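Local coordinates for aromatic-amino-acid aminotransferase (Burkholderia pseudomallei, PDB 4F4E), which probably transfers amino groups between aromatic amino acids such as tyrosine and 2-oxoglutarate, using a covalently bound pyridoxal phosphate as cofactor, at residues A[180-185]-A[217-222]. Sequence-based numbering, arbitrary orientation.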
ATOM      1  N   VAL A 180      24.714 -19.753  14.905  1.00 17.09           N
ATOM      2  CA  VAL A 180      23.646 -20.457  14.206  1.00 17.04           C
ATOM      3  C   VAL A 180      23.762 -21.958  14.522  1.00 17.94           C
ATOM      4  O   VAL A 180      24.880 -22.510  14.577  1.00 18.69           O
ATOM      5  CB  VAL A 180      23.681 -20.205  12.687  1.00 17.72           C
ATOM      6  CG1 VAL A 180      25.028 -20.591  12.122  1.00 19.81           C
ATOM      7  CG2 VAL A 180      22.567 -20.994  11.988  1.00 17.15           C
ATOM      8  N   ASN A 181      22.619 -22.589  14.802  1.00 17.15           N
ATOM      9  CA  ASN A 181      22.539 -24.043  14.923  1.00 17.95           C
ATOM     10  C   ASN A 181      22.302 -24.528  13.506  1.00 18.44           C
ATOM     11  O   ASN A 181      21.186 -24.854  13.166  1.00 18.06           O
ATOM     12  CB  ASN A 181      21.409 -24.469  15.854  1.00 17.84           C
ATOM     13  CG  ASN A 181      21.169 -25.956  15.856  1.00 18.06           C
ATOM     14  OD1 ASN A 181      21.925 -26.714  15.256  1.00 18.19           O
ATOM     15  ND2 ASN A 181      20.114 -26.375  16.498  1.00 17.60           N
ATOM     16  N   PHE A 182      23.367 -24.598  12.709  1.00 19.59           N
ATOM     17  CA  PHE A 182      23.228 -24.929  11.302  1.00 20.97           C
ATOM     18  C   PHE A 182      22.802 -26.367  11.096  1.00 22.64           C
ATOM     19  O   PHE A 182      22.070 -26.668  10.146  1.00 22.28           O
ATOM     20  CB  PHE A 182      24.483 -24.612  10.494  1.00 21.66           C
ATOM     21  CG  PHE A 182      24.260 -24.741   9.020  1.00 22.67           C
ATOM     22  CD1 PHE A 182      23.383 -23.865   8.367  1.00 22.80           C
ATOM     23  CD2 PHE A 182      24.750 -25.829   8.328  1.00 24.55           C
ATOM     24  CE1 PHE A 182      23.109 -23.993   7.026  1.00 23.35           C
ATOM     25  CE2 PHE A 182      24.466 -25.972   6.972  1.00 25.66           C
ATOM     26  CZ  PHE A 182      23.646 -25.058   6.322  1.00 24.66           C
ATOM     27  N   ASP A 183      23.266 -27.265  11.965  1.00 24.16           N
ATOM     28  CA  ASP A 183      22.869 -28.659  11.879  1.00 24.61           C
ATOM     29  C   ASP A 183      21.358 -28.816  12.034  1.00 23.15           C
ATOM     30  O   ASP A 183      20.722 -29.602  11.315  1.00 22.16           O
ATOM     31  CB  ASP A 183      23.594 -29.518  12.919  1.00 27.23           C
ATOM     32  CG  ASP A 183      25.119 -29.546  12.722  1.00 28.36           C
ATOM     33  OD1 ASP A 183      25.626 -29.264  11.605  1.00 28.66           O
ATOM     34  OD2 ASP A 183      25.803 -29.864  13.705  1.00 30.86           O
ATOM     35  N   GLY A 184      20.779 -28.067  12.966  1.00 20.59           N
ATOM     36  CA  GLY A 184      19.360 -28.132  13.215  1.00 19.18           C
ATOM     37  C   GLY A 184      18.623 -27.513  12.037  1.00 17.97           C
ATOM     38  O   GLY A 184      17.579 -28.028  11.613  1.00 16.85           O
ATOM     39  N   MET A 185      19.166 -26.428  11.493  1.00 16.58           N
ATOM     40  CA  MET A 185      18.506 -25.802  10.339  1.00 15.69           C
ATOM     41  C   MET A 185      18.459 -26.776   9.165  1.00 16.16           C
ATOM     42  O   MET A 185      17.429 -27.008   8.569  1.00 15.01           O
ATOM     43  CB  MET A 185      19.266 -24.572   9.886  1.00 15.05           C
ATOM     44  CG  MET A 185      18.620 -23.888   8.687  1.00 14.38           C
ATOM     45  SD  MET A 185      19.423 -22.312   8.277  1.00 13.76           S
ATOM     46  CE  MET A 185      18.498 -21.817   6.813  1.00 12.92           C
ATOM     47  N   TRP A 217      25.334 -21.232   3.049  1.00 21.22           N
ATOM     48  CA  TRP A 217      24.340 -20.862   2.047  1.00 19.25           C
ATOM     49  C   TRP A 217      24.339 -21.873   0.926  1.00 19.51           C
ATOM     50  O   TRP A 217      23.262 -22.264   0.458  1.00 17.35           O
ATOM     51  CB  TRP A 217      24.597 -19.491   1.488  1.00 17.84           C
ATOM     52  CG  TRP A 217      24.007 -18.361   2.300  1.00 16.59           C
ATOM     53  CD1 TRP A 217      24.678 -17.325   2.938  1.00 16.13           C
ATOM     54  CD2 TRP A 217      22.601 -18.132   2.542  1.00 15.29           C
ATOM     55  NE1 TRP A 217      23.801 -16.466   3.549  1.00 15.62           N
ATOM     56  CE2 TRP A 217      22.515 -16.899   3.336  1.00 14.87           C
ATOM     57  CE3 TRP A 217      21.442 -18.791   2.179  1.00 14.84           C
ATOM     58  CZ2 TRP A 217      21.321 -16.386   3.744  1.00 13.69           C
ATOM     59  CZ3 TRP A 217      20.232 -18.255   2.588  1.00 14.59           C
ATOM     60  CH2 TRP A 217      20.178 -17.099   3.374  1.00 14.01           C
ATOM     61  N   ALA A 218      25.518 -22.366   0.522  1.00 19.96           N
ATOM     62  CA  ALA A 218      25.553 -23.351  -0.584  1.00 20.78           C
ATOM     63  C   ALA A 218      24.832 -24.643  -0.207  1.00 21.05           C
ATOM     64  O   ALA A 218      24.166 -25.277  -1.048  1.00 20.52           O
ATOM     65  CB  ALA A 218      27.010 -23.628  -1.021  1.00 21.92           C
ATOM     66  N   GLN A 219      24.935 -25.035   1.059  1.00 20.77           N
ATOM     67  CA  GLN A 219      24.240 -26.232   1.526  1.00 21.19           C
ATOM     68  C   GLN A 219      22.736 -25.997   1.529  1.00 19.22           C
ATOM     69  O   GLN A 219      21.966 -26.884   1.174  1.00 18.77           O
ATOM     70  CB  GLN A 219      24.690 -26.642   2.914  1.00 22.80           C
ATOM     71  CG  GLN A 219      26.171 -27.008   2.912  1.00 26.10           C
ATOM     72  CD  GLN A 219      26.689 -27.401   4.270  1.00 27.60           C
ATOM     73  OE1 GLN A 219      26.456 -28.519   4.719  1.00 32.88           O
ATOM     74  NE2 GLN A 219      27.432 -26.515   4.904  1.00 29.58           N
ATOM     75  N   VAL A 220      22.332 -24.801   1.949  1.00 17.93           N
ATOM     76  CA  VAL A 220      20.918 -24.472   1.944  1.00 16.40           C
ATOM     77  C   VAL A 220      20.338 -24.542   0.526  1.00 16.05           C
ATOM     78  O   VAL A 220      19.296 -25.154   0.317  1.00 14.97           O
ATOM     79  CB  VAL A 220      20.626 -23.105   2.590  1.00 15.82           C
ATOM     80  CG1 VAL A 220      19.161 -22.777   2.433  1.00 14.50           C
ATOM     81  CG2 VAL A 220      20.998 -23.150   4.072  1.00 15.67           C
ATOM     82  N   VAL A 221      21.019 -23.904  -0.423  1.00 15.79           N
ATOM     83  CA  VAL A 221      20.595 -23.929  -1.818  1.00 15.79           C
ATOM     84  C   VAL A 221      20.474 -25.389  -2.309  1.00 16.98           C
ATOM     85  O   VAL A 221      19.488 -25.729  -2.936  1.00 16.57           O
ATOM     86  CB  VAL A 221      21.580 -23.148  -2.726  1.00 15.75           C
ATOM     87  CG1 VAL A 221      21.243 -23.301  -4.195  1.00 15.93           C
ATOM     88  CG2 VAL A 221      21.577 -21.664  -2.322  1.00 15.00           C
ATOM     89  N   GLU A 222      21.469 -26.229  -1.997  1.00 18.27           N
ATOM     90  CA  GLU A 222      21.453 -27.630  -2.466  1.00 20.75           C
ATOM     91  C   GLU A 222      20.242 -28.398  -1.920  1.00 19.11           C
ATOM     92  O   GLU A 222      19.585 -29.158  -2.666  1.00 18.77           O
ATOM     93  CB  GLU A 222      22.759 -28.364  -2.136  1.00 24.40           C
ATOM     94  CG  GLU A 222      22.812 -29.799  -2.669  1.00 29.47           C
ATOM     95  CD  GLU A 222      22.253 -30.873  -1.699  1.00 34.96           C
ATOM     96  OE1 GLU A 222      22.305 -30.673  -0.461  1.00 40.62           O
ATOM     97  OE2 GLU A 222      21.781 -31.944  -2.181  1.00 40.86           O
TER
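The ring of Phe-182 meets Val-220 at its edge: the methyl CG2 lies in the ring plane, 3.7 Å from CE1. The amide of Gln-219 approaches obliquely, its NE2 3.7 Å from CE2 of Phe-182 and clearly out of the ring plane, with the amide plane turned 56° from that of the ring. Nearer the backbone, the aliphatic part of the glutamine also takes part, CB lying 3.9 Å from CZ of Phe-182, so the far end of the ring fits between two consecutive residues of helix 214-227. With CG anti to the backbone N (chi1 -171°), the phenyl group reaches out from the first turn of helix 182-189 to the other helix. One turn on, Met-185 follows the same course with a fully extended chain, and its terminal CE ends 3.9 Å from CG2 of Val-220. A single valine methyl thus receives both the aromatic edge and the thioether tip, an example of two helices bridged by long side chains of one of them, while their backbones stay apart: the nearest CA atoms, those of Met-185 and Val-220, are 8.8 Å from each other. Asn-181 caps the start of the first helix, its OD1 accepting from N of Gly-184 at 2.9 Å, with the donor well above the carbonyl plane. Leu-212 and Gln-216 add further contacts to Phe-182, and Tyr-170 and Tyr-172 of strand 167-174 touch Met-185. On the other helix, Trp-217 packs against helix 249-256. The arrangement is a largely apolar helix-to-helix contact on one side of the central mixed sheet, within the large, pyridoxal-phosphate-binding domain of the fold type I aminotransferases.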